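Local coordinates for CYTH domain-containing protein (Pyrococcus horikoshii, PDB 2EEN) that is of unknown function but has the CYTH fold, a tunnel-like antiparallel barrel, and so probably binds a triphosphate or related phosphate compound, at residues E5-A10 against R168-L173; E31-Q36 against F101-K106; T45-R50 against L64-P69. All coordinates share one frame; numbering follows the deposited sequence.

All three contacts reach one eight-stranded antiparallel sheet, the curved wall of the CYTH tunnel fold. Contact 1 sets helix 170-176 against strand 3-9, an outermost strand within the chain. Contact 2 pairs strands 23-36 and 102-117, and contact 3 pairs hairpin strands 48-56 and 59-70. Along the chain, contact 1 spans contact 2, which spans contact 3. The centres of contacts 2 and 3 are about 11 Å apart, and strand 23-36 borders strand 48-56; the centre of contact 1 is about 17 Å from that of contact 2 and about 15 Å from that of contact 3. Leu-171 packs on Tyr-34 and Leu-105, so the C-terminal helix ties strand 3-9 to the wall of contacts 2 and 3.

Contact 1 (E5-A10 against R168-L173)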
loop_
_atom_site.group_PDB
_atom_site.type_symbol
_atom_site.label_atom_id
_atom_site.label_comp_id
_atom_site.label_asym_id
_atom_site.label_seq_id
_atom_site.Cartn_x
_atom_site.Cartn_y
_atom_site.Cartn_z
ATOM N N GLU A 5 5.139 22.665 -3.628
ATOM C CA GLU A 5 4.713 22.675 -5.012
ATOM C C GLU A 5 3.751 23.805 -5.323
ATOM O O GLU A 5 2.855 24.120 -4.532
ATOM C CB GLU A 5 4.071 21.332 -5.379
ATOM C CG GLU A 5 3.546 21.270 -6.811
ATOM C CD GLU A 5 3.218 19.855 -7.263
ATOM O OE1 GLU A 5 4.163 19.074 -7.514
ATOM O OE2 GLU A 5 2.018 19.521 -7.361
ATOM N N LEU A 6 3.968 24.415 -6.479
ATOM C CA LEU A 6 3.131 25.493 -6.978
ATOM C C LEU A 6 2.718 25.120 -8.388
ATOM O O LEU A 6 3.471 24.473 -9.116
ATOM C CB LEU A 6 3.895 26.819 -7.028
ATOM C CG LEU A 6 4.279 27.512 -5.728
ATOM C CD1 LEU A 6 4.951 28.837 -6.068
ATOM C CD2 LEU A 6 3.045 27.745 -4.883
ATOM N N LYS A 7 1.519 25.534 -8.775
ATOM C CA LYS A 7 1.010 25.244 -10.101
ATOM C C LYS A 7 0.368 26.482 -10.695
ATOM O O LYS A 7 -0.251 27.273 -9.983
ATOM C CB LYS A 7 -0.021 24.113 -10.035
ATOM C CG LYS A 7 -0.724 23.826 -11.359
ATOM C CD LYS A 7 -1.480 22.497 -11.324
ATOM C CE LYS A 7 -2.691 22.539 -10.405
ATOM N NZ LYS A 7 -3.341 21.191 -10.320
ATOM N N GLY A 8 0.522 26.640 -12.002
ATOM C CA GLY A 8 -0.069 27.765 -12.692
ATOM C C GLY A 8 -0.637 27.319 -14.022
ATOM O O GLY A 8 -0.267 26.265 -14.541
ATOM N N TYR A 9 -1.565 28.094 -14.567
ATOM C CA TYR A 9 -2.125 27.758 -15.864
ATOM C C TYR A 9 -1.056 28.125 -16.875
ATOM O O TYR A 9 -0.307 29.083 -16.665
ATOM C CB TYR A 9 -3.407 28.554 -16.133
ATOM C CG TYR A 9 -4.580 28.076 -15.320
ATOM C CD1 TYR A 9 -4.686 28.386 -13.965
ATOM C CD2 TYR A 9 -5.558 27.265 -15.890
ATOM C CE1 TYR A 9 -5.736 27.899 -13.195
ATOM C CE2 TYR A 9 -6.611 26.769 -15.128
ATOM C CZ TYR A 9 -6.692 27.089 -13.784
ATOM O OH TYR A 9 -7.718 26.586 -13.018
ATOM N N ALA A 10 -0.969 27.368 -17.961
ATOM C CA ALA A 10 0.037 27.634 -18.976
ATOM C C ALA A 10 -0.530 27.691 -20.388
ATOM O O ALA A 10 -1.746 27.646 -20.593
ATOM C CB ALA A 10 1.152 26.582 -18.896
ATOM N N ARG A 168 -5.869 24.295 -6.449
ATOM C CA ARG A 168 -6.725 23.137 -6.643
ATOM C C ARG A 168 -6.022 22.097 -7.511
ATOM O O ARG A 168 -5.370 22.409 -8.495
ATOM C CB ARG A 168 -8.014 23.583 -7.342
ATOM C CG ARG A 168 -9.022 24.257 -6.412
ATOM C CD ARG A 168 -10.227 24.803 -7.186
ATOM N NE ARG A 168 -9.761 25.676 -8.259
ATOM C CZ ARG A 168 -10.661 26.229 -9.107
ATOM N NH1 ARG A 168 -11.956 25.988 -8.979
ATOM N NH2 ARG A 168 -10.222 27.036 -10.075
ATOM N N SER A 169 -6.173 20.850 -7.098
ATOM C CA SER A 169 -5.579 19.729 -7.800
ATOM C C SER A 169 -6.316 19.510 -9.109
ATOM O O SER A 169 -7.448 19.979 -9.289
ATOM C CB SER A 169 -5.702 18.471 -6.952
ATOM O OG SER A 169 -7.069 18.182 -6.700
ATOM N N TYR A 170 -5.679 18.793 -10.024
ATOM C CA TYR A 170 -6.328 18.499 -11.292
ATOM C C TYR A 170 -7.608 17.732 -10.997
ATOM O O TYR A 170 -8.624 17.928 -11.662
ATOM C CB TYR A 170 -5.418 17.658 -12.184
ATOM C CG TYR A 170 -4.173 18.383 -12.623
ATOM C CD1 TYR A 170 -4.245 19.676 -13.147
ATOM C CD2 TYR A 170 -2.923 17.775 -12.535
ATOM C CE1 TYR A 170 -3.106 20.343 -13.568
ATOM C CE2 TYR A 170 -1.777 18.434 -12.956
ATOM C CZ TYR A 170 -1.873 19.713 -13.470
ATOM O OH TYR A 170 -0.738 20.361 -13.877
ATOM N N LEU A 171 -7.554 16.858 -9.994
ATOM C CA LEU A 171 -8.721 16.074 -9.613
ATOM C C LEU A 171 -9.881 16.996 -9.255
ATOM O O LEU A 171 -10.994 16.825 -9.753
ATOM C CB LEU A 171 -8.403 15.178 -8.413
ATOM C CG LEU A 171 -9.603 14.443 -7.805
ATOM C CD1 LEU A 171 -10.191 13.493 -8.837
ATOM C CD2 LEU A 171 -9.167 13.681 -6.559
ATOM N N GLU A 172 -9.617 17.969 -8.391
ATOM C CA GLU A 172 -10.657 18.907 -7.973
ATOM C C GLU A 172 -11.204 19.704 -9.147
ATOM O O GLU A 172 -12.409 19.949 -9.241
ATOM C CB GLU A 172 -10.107 19.863 -6.916
ATOM C CG GLU A 172 -9.843 19.208 -5.578
ATOM C CD GLU A 172 -9.186 20.151 -4.587
ATOM O OE1 GLU A 172 -8.032 20.566 -4.830
ATOM O OE2 GLU A 172 -9.823 20.479 -3.564
ATOM N N LEU A 173 -10.310 20.120 -10.031
ATOM C CA LEU A 173 -10.703 20.889 -11.197
ATOM C C LEU A 173 -11.579 20.042 -12.109
ATOM O O LEU A 173 -12.582 20.521 -12.638
ATOM C CB LEU A 173 -9.458 21.365 -11.953
ATOM C CG LEU A 173 -8.629 22.402 -11.195
ATOM C CD1 LEU A 173 -7.348 22.678 -11.949
ATOM C CD2 LEU A 173 -9.435 23.685 -11.021
#
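Lys-7 lays the end of its side chain over one face of the Tyr-170 ring, a cation-pi contact joining a strand of the CYTH tunnel to the start of its C-terminal helix. With Glu-5, Lys-7 belongs to the ExExK signature from which this family is recognised. NZ stands 3.5 Å from the centroid of the Tyr-170 ring and 20° off its normal, displaced toward the CD1-CE1 edge. With CG anti to the backbone N and chi2 extended, CD comes to 3.4 Å from Tyr-170 OH; the bend at chi3 (69°) then directs CE and NZ to Arg-168 O and over the ring. The same NZ donates to Arg-168 O at 3.0 Å, in the carbonyl plane and on a lone pair, so a main-chain acceptor and an aromatic face together fix the ammonium. The ring is itself anchored, since Tyr-170 OH bonds to Asp-125 and Phe-133 meets the ring edge-to-face.

Beside this, Tyr-9 OH approaches both Arg-168 and Leu-173, but its hydrogen bond goes to Glu-166. Arg-168 forms salt bridges with Glu-166 through NE and with Glu-176 through NH1. Ser-169 and Glu-172 form a capping box that starts the helix: Glu-172 N donates to Ser-169 OG at 3.1 Å, and Ser-169 N returns a nearly straight bond (169°) to the anti lone pair of Glu-172 OE1.

Contact 2 (E31-Q36 against F101-K106); sequences EDIYYQ and FKEVLK
Ile-33 meets two side chains: its CG2 touches Glu-103 CG at 3.4 Å, the two chains crossing at about a right angle, while its CG1 lies 3.7 Å from Lys-106 CG with the side chains alongside and pointing the same way. CG2 reaches Glu-103 because it is the branch anti to the backbone N (chi1 of CG1 -66°). Val-104 CG2 presses on Gln-36 CB at 3.5 Å, and Tyr-35 CD2 approaches Phe-101 CB at 4.1 Å.

The backbone sets these pairs. Tyr-34 N donates to Leu-105 O at 2.9 Å, and Val-104 N to Tyr-34 O at 2.7 Å, both nearly straight (176° and 177°). Gln-36 N donates to Lys-102 O, with a weak return bond from Lys-102 N.

Beyond this shell, Phe-93 of helix 89-98 covers Ile-33 and Tyr-35, whereas Leu-171 of the C-terminal helix covers Tyr-34 and Leu-105. Asp-32 makes a salt bridge with Arg-52; Tyr-34 OH hydrogen-bonds to Arg-50 and the Gln-36 amide to Asp-41 and Phe-42, and Phe-101 packs on Leu-99 of the second subunit. With Val-104 and Leu-105 both opposite Tyr-34, and the register shifted by one, the arrangement is a classic beta bulge in an antiparallel pair of the CYTH tunnel wall.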
loop_
_atom_site.group_PDB
_atom_site.type_symbol
_atom_site.label_atom_id
_atom_site.label_comp_id
_atom_site.label_asym_id
_atom_site.label_seq_id
_atom_site.Cartn_x
_atom_site.Cartn_y
_atom_site.Cartn_z
ATOM N N GLU A 31 -1.113 8.419 -15.744
ATOM C CA GLU A 31 -2.492 7.972 -15.707
ATOM C C GLU A 31 -2.732 7.744 -14.222
ATOM O O GLU A 31 -2.218 6.793 -13.640
ATOM C CB GLU A 31 -2.659 6.685 -16.509
ATOM C CG GLU A 31 -2.550 6.912 -18.011
ATOM C CD GLU A 31 -2.316 5.630 -18.785
ATOM O OE1 GLU A 31 -2.998 4.624 -18.498
ATOM O OE2 GLU A 31 -1.458 5.634 -19.689
ATOM N N ASP A 32 -3.484 8.652 -13.610
ATOM C CA ASP A 32 -3.770 8.567 -12.185
ATOM C C ASP A 32 -5.190 8.159 -11.896
ATOM O O ASP A 32 -6.125 8.607 -12.563
ATOM C CB ASP A 32 -3.545 9.915 -11.496
ATOM C CG ASP A 32 -2.126 10.395 -11.608
ATOM O OD1 ASP A 32 -1.220 9.544 -11.594
ATOM O OD2 ASP A 32 -1.919 11.624 -11.689
ATOM N N ILE A 33 -5.349 7.303 -10.897
ATOM C CA ILE A 33 -6.678 6.912 -10.478
ATOM C C ILE A 33 -6.782 7.410 -9.045
ATOM O O ILE A 33 -5.972 7.037 -8.190
ATOM C CB ILE A 33 -6.897 5.379 -10.506
ATOM C CG1 ILE A 33 -6.835 4.850 -11.946
ATOM C CG2 ILE A 33 -8.267 5.056 -9.943
ATOM C CD1 ILE A 33 -7.174 3.395 -12.097
ATOM N N TYR A 34 -7.745 8.288 -8.794
ATOM C CA TYR A 34 -7.944 8.815 -7.452
ATOM C C TYR A 34 -9.087 8.080 -6.791
ATOM O O TYR A 34 -10.080 7.749 -7.440
ATOM C CB TYR A 34 -8.237 10.309 -7.497
ATOM C CG TYR A 34 -7.004 11.131 -7.725
ATOM C CD1 TYR A 34 -6.225 11.566 -6.656
ATOM C CD2 TYR A 34 -6.605 11.466 -9.016
ATOM C CE1 TYR A 34 -5.077 12.320 -6.872
ATOM C CE2 TYR A 34 -5.456 12.219 -9.241
ATOM C CZ TYR A 34 -4.701 12.639 -8.165
ATOM O OH TYR A 34 -3.563 13.371 -8.390
ATOM N N TYR A 35 -8.946 7.842 -5.493
ATOM C CA TYR A 35 -9.929 7.101 -4.719
ATOM C C TYR A 35 -10.620 7.874 -3.623
ATOM O O TYR A 35 -10.117 8.885 -3.139
ATOM C CB TYR A 35 -9.245 5.900 -4.076
ATOM C CG TYR A 35 -8.717 4.918 -5.071
ATOM C CD1 TYR A 35 -7.428 5.045 -5.581
ATOM C CD2 TYR A 35 -9.511 3.868 -5.528
ATOM C CE1 TYR A 35 -6.940 4.150 -6.522
ATOM C CE2 TYR A 35 -9.034 2.969 -6.464
ATOM C CZ TYR A 35 -7.749 3.114 -6.956
ATOM O OH TYR A 35 -7.269 2.219 -7.876
ATOM N N GLN A 36 -11.791 7.378 -3.237
ATOM C CA GLN A 36 -12.547 7.954 -2.142
ATOM C C GLN A 36 -12.379 6.964 -1.006
ATOM O O GLN A 36 -12.286 5.758 -1.232
ATOM C CB GLN A 36 -14.028 8.078 -2.496
ATOM C CG GLN A 36 -14.918 8.518 -1.334
ATOM C CD GLN A 36 -14.511 9.857 -0.728
ATOM O OE1 GLN A 36 -13.476 9.968 -0.064
ATOM N NE2 GLN A 36 -15.331 10.883 -0.953
ATOM N N PHE A 101 -12.233 1.351 -1.072
ATOM C CA PHE A 101 -11.782 2.573 -1.720
ATOM C C PHE A 101 -12.281 2.495 -3.141
ATOM O O PHE A 101 -11.910 1.596 -3.895
ATOM C CB PHE A 101 -10.260 2.677 -1.704
ATOM C CG PHE A 101 -9.700 2.902 -0.345
ATOM C CD1 PHE A 101 -9.546 1.841 0.542
ATOM C CD2 PHE A 101 -9.393 4.188 0.083
ATOM C CE1 PHE A 101 -9.089 2.061 1.841
ATOM C CE2 PHE A 101 -8.938 4.417 1.375
ATOM C CZ PHE A 101 -8.790 3.353 2.258
ATOM N N LYS A 102 -13.129 3.449 -3.498
ATOM C CA LYS A 102 -13.715 3.477 -4.821
ATOM C C LYS A 102 -13.135 4.576 -5.688
ATOM O O LYS A 102 -12.888 5.688 -5.219
ATOM C CB LYS A 102 -15.228 3.651 -4.694
ATOM C CG LYS A 102 -15.893 2.535 -3.888
ATOM C CD LYS A 102 -15.713 1.190 -4.582
ATOM C CE LYS A 102 -16.217 0.034 -3.732
ATOM N NZ LYS A 102 -15.045 -0.750 -3.254
ATOM N N GLU A 103 -12.924 4.249 -6.957
ATOM C CA GLU A 103 -12.383 5.205 -7.904
ATOM C C GLU A 103 -13.328 6.392 -8.003
ATOM O O GLU A 103 -14.543 6.229 -8.145
ATOM C CB GLU A 103 -12.227 4.563 -9.282
ATOM C CG GLU A 103 -11.632 5.496 -10.325
ATOM C CD GLU A 103 -11.783 4.970 -11.740
ATOM O OE1 GLU A 103 -11.518 3.770 -11.960
ATOM O OE2 GLU A 103 -12.157 5.761 -12.633
ATOM N N VAL A 104 -12.761 7.588 -7.911
ATOM C CA VAL A 104 -13.528 8.814 -8.015
ATOM C C VAL A 104 -13.375 9.316 -9.438
ATOM O O VAL A 104 -14.353 9.662 -10.099
ATOM C CB VAL A 104 -12.996 9.885 -7.053
ATOM C CG1 VAL A 104 -13.741 11.193 -7.264
ATOM C CG2 VAL A 104 -13.154 9.412 -5.625
ATOM N N LEU A 105 -12.136 9.336 -9.910
ATOM C CA LEU A 105 -11.853 9.805 -11.256
ATOM C C LEU A 105 -10.456 9.411 -11.697
ATOM O O LEU A 105 -9.577 9.155 -10.868
ATOM C CB LEU A 105 -11.976 11.328 -11.305
ATOM C CG LEU A 105 -11.967 11.934 -12.710
ATOM C CD1 LEU A 105 -13.210 11.499 -13.471
ATOM C CD2 LEU A 105 -11.921 13.439 -12.605
ATOM N N LYS A 106 -10.268 9.356 -13.009
ATOM C CA LYS A 106 -8.980 9.039 -13.594
ATOM C C LYS A 106 -8.458 10.300 -14.260
ATOM O O LYS A 106 -9.141 10.906 -15.088
ATOM C CB LYS A 106 -9.116 7.939 -14.637
ATOM C CG LYS A 106 -9.305 6.549 -14.060
ATOM C CD LYS A 106 -8.908 5.488 -15.073
ATOM C CE LYS A 106 -10.036 4.473 -15.261
ATOM N NZ LYS A 106 -11.379 4.975 -14.842
#

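Contact 3 (T45-R50 against L64-P69); sequences TDEALR and LTYKGP
Thr-45 O lies 3.4 Å from Pro-69 CG, where the short helix 42-45 ends, just before the first strand (48-56) of an antiparallel beta hairpin in the CYTH tunnel. Asp-46 leaves helical conformation with positive phi (61°), and its O receives a CA-H...O contact from Pro-69.

Glu-47 then reaches across to Tyr-66. Its CG is anti to the carbonyl carbon (chi1 -67°) and the chain runs on extended, delivering OE2 to the ring edge, where Tyr-66 OH donates to it at 2.5 Å. The carboxylate stands almost perpendicular to the ring (85° between planes). OE1 accepts from Thr-45 OG1 at 2.6 Å and also pairs with Arg-40, and each hydroxyl meets the anti lone pair of its carboxylate oxygen. A leucine in its place would probably leave the Tyr-66 and Thr-45 hydroxyls without this carboxylate and Arg-40 without its charged mate.

Ala-48 forms a hydrogen-bonded pair with Lys-67, its N donating to Lys-67 O at 3.0 Å and its O accepting from Lys-67 N. Leu-49 takes the next, non-hydrogen-bonded position, and its CD1 meets Leu-64 CD1 at 3.8 Å; Leu-95 of the second subunit packs on both leucines and on Tyr-66.

Arg-50 pairs with Thr-65, with backbone bonds in both directions. Two waters lie in the guanidinium plane at its edge: water 2 accepts from NH1, which also bonds to Tyr-34 OH, and from Lys-67 NZ; water 1 accepts from Arg-50 NE at 3.0 Å while donating at 2.6 Å to Thr-65 OG1, which is also bonded to Glu-82.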
loop_
_atom_site.group_PDB
_atom_site.type_symbol
_atom_site.label_atom_id
_atom_site.label_comp_id
_atom_site.label_asym_id
_atom_site.label_seq_id
_atom_site.Cartn_x
_atom_site.Cartn_y
_atom_site.Cartn_z
ATOM N N THR A 45 -11.890 16.449 4.092
ATOM C CA THR A 45 -10.693 16.410 4.923
ATOM C C THR A 45 -9.440 16.830 4.150
ATOM O O THR A 45 -8.347 16.914 4.717
ATOM C CB THR A 45 -10.479 15.005 5.492
ATOM O OG1 THR A 45 -10.355 14.077 4.409
ATOM C CG2 THR A 45 -11.658 14.600 6.369
ATOM N N ASP A 46 -9.621 17.093 2.861
ATOM C CA ASP A 46 -8.549 17.523 1.968
ATOM C C ASP A 46 -7.430 16.501 1.861
ATOM O O ASP A 46 -6.248 16.839 1.836
ATOM C CB ASP A 46 -7.996 18.878 2.417
ATOM C CG ASP A 46 -7.122 19.528 1.364
ATOM O OD1 ASP A 46 -7.337 19.267 0.161
ATOM O OD2 ASP A 46 -6.230 20.319 1.736
ATOM N N GLU A 47 -7.817 15.237 1.788
ATOM C CA GLU A 47 -6.855 14.157 1.653
ATOM C C GLU A 47 -7.013 13.551 0.268
ATOM O O GLU A 47 -7.977 13.833 -0.437
ATOM C CB GLU A 47 -7.131 13.083 2.687
ATOM C CG GLU A 47 -6.888 13.503 4.101
ATOM C CD GLU A 47 -7.388 12.454 5.061
ATOM O OE1 GLU A 47 -8.605 12.441 5.345
ATOM O OE2 GLU A 47 -6.576 11.627 5.506
ATOM N N ALA A 48 -6.059 12.716 -0.129
ATOM C CA ALA A 48 -6.135 12.060 -1.424
ATOM C C ALA A 48 -5.363 10.751 -1.393
ATOM O O ALA A 48 -4.400 10.595 -0.640
ATOM C CB ALA A 48 -5.574 12.968 -2.524
ATOM N N LEU A 49 -5.820 9.795 -2.189
ATOM C CA LEU A 49 -5.143 8.516 -2.301
ATOM C C LEU A 49 -5.185 8.229 -3.785
ATOM O O LEU A 49 -6.250 8.256 -4.407
ATOM C CB LEU A 49 -5.872 7.419 -1.526
ATOM C CG LEU A 49 -5.127 6.083 -1.613
ATOM C CD1 LEU A 49 -3.763 6.185 -0.896
ATOM C CD2 LEU A 49 -5.975 4.997 -0.980
ATOM N N ARG A 50 -4.025 7.957 -4.359
ATOM C CA ARG A 50 -3.960 7.747 -5.790
ATOM C C ARG A 50 -2.987 6.678 -6.229
ATOM O O ARG A 50 -1.999 6.402 -5.555
ATOM C CB ARG A 50 -3.575 9.088 -6.429
ATOM C CG ARG A 50 -2.820 9.045 -7.748
ATOM C CD ARG A 50 -2.144 10.400 -8.015
ATOM N NE ARG A 50 -0.764 10.454 -7.529
ATOM C CZ ARG A 50 -0.109 11.578 -7.247
ATOM N NH1 ARG A 50 -0.710 12.748 -7.392
ATOM N NH2 ARG A 50 1.153 11.536 -6.837
ATOM N N LEU A 64 1.758 4.358 -5.402
ATOM C CA LEU A 64 0.568 4.504 -4.574
ATOM C C LEU A 64 0.942 5.677 -3.678
ATOM O O LEU A 64 1.945 5.628 -2.964
ATOM C CB LEU A 64 0.326 3.251 -3.731
ATOM C CG LEU A 64 -0.757 3.374 -2.655
ATOM C CD1 LEU A 64 -2.100 3.715 -3.288
ATOM C CD2 LEU A 64 -0.866 2.059 -1.903
ATOM N N THR A 65 0.138 6.731 -3.717
ATOM C CA THR A 65 0.450 7.918 -2.944
ATOM C C THR A 65 -0.710 8.441 -2.126
ATOM O O THR A 65 -1.839 8.529 -2.611
ATOM C CB THR A 65 0.909 9.049 -3.883
ATOM O OG1 THR A 65 2.003 8.584 -4.684
ATOM C CG2 THR A 65 1.339 10.274 -3.089
ATOM N N TYR A 66 -0.414 8.758 -0.871
ATOM C CA TYR A 66 -1.392 9.354 0.027
ATOM C C TYR A 66 -0.938 10.790 0.181
ATOM O O TYR A 66 0.256 11.061 0.333
ATOM C CB TYR A 66 -1.365 8.722 1.419
ATOM C CG TYR A 66 -2.101 9.548 2.465
ATOM C CD1 TYR A 66 -3.491 9.501 2.575
ATOM C CD2 TYR A 66 -1.402 10.405 3.317
ATOM C CE1 TYR A 66 -4.164 10.290 3.505
ATOM C CE2 TYR A 66 -2.061 11.195 4.247
ATOM C CZ TYR A 66 -3.443 11.133 4.336
ATOM O OH TYR A 66 -4.097 11.907 5.262
ATOM N N LYS A 67 -1.887 11.711 0.123
ATOM C CA LYS A 67 -1.563 13.109 0.331
ATOM C C LYS A 67 -2.398 13.645 1.480
ATOM O O LYS A 67 -3.611 13.424 1.543
ATOM C CB LYS A 67 -1.811 13.922 -0.932
ATOM C CG LYS A 67 -0.808 13.609 -2.028
ATOM C CD LYS A 67 -0.583 14.808 -2.923
ATOM C CE LYS A 67 0.430 14.486 -4.005
ATOM N NZ LYS A 67 0.794 15.704 -4.778
ATOM N N GLY A 68 -1.734 14.345 2.392
ATOM C CA GLY A 68 -2.416 14.915 3.535
ATOM C C GLY A 68 -2.986 16.267 3.168
ATOM O O GLY A 68 -2.858 16.711 2.028
ATOM N N PRO A 69 -3.635 16.944 4.124
ATOM C CA PRO A 69 -4.237 18.262 3.901
ATOM C C PRO A 69 -3.180 19.303 3.555
ATOM O O PRO A 69 -2.022 19.187 3.972
ATOM C CB PRO A 69 -4.897 18.577 5.245
ATOM C CG PRO A 69 -5.126 17.226 5.867
ATOM C CD PRO A 69 -3.864 16.485 5.502
HETATM O O HOH W 1 0.896 7.983 -6.959
HETATM O O HOH W 2 1.588 14.721 -7.194
#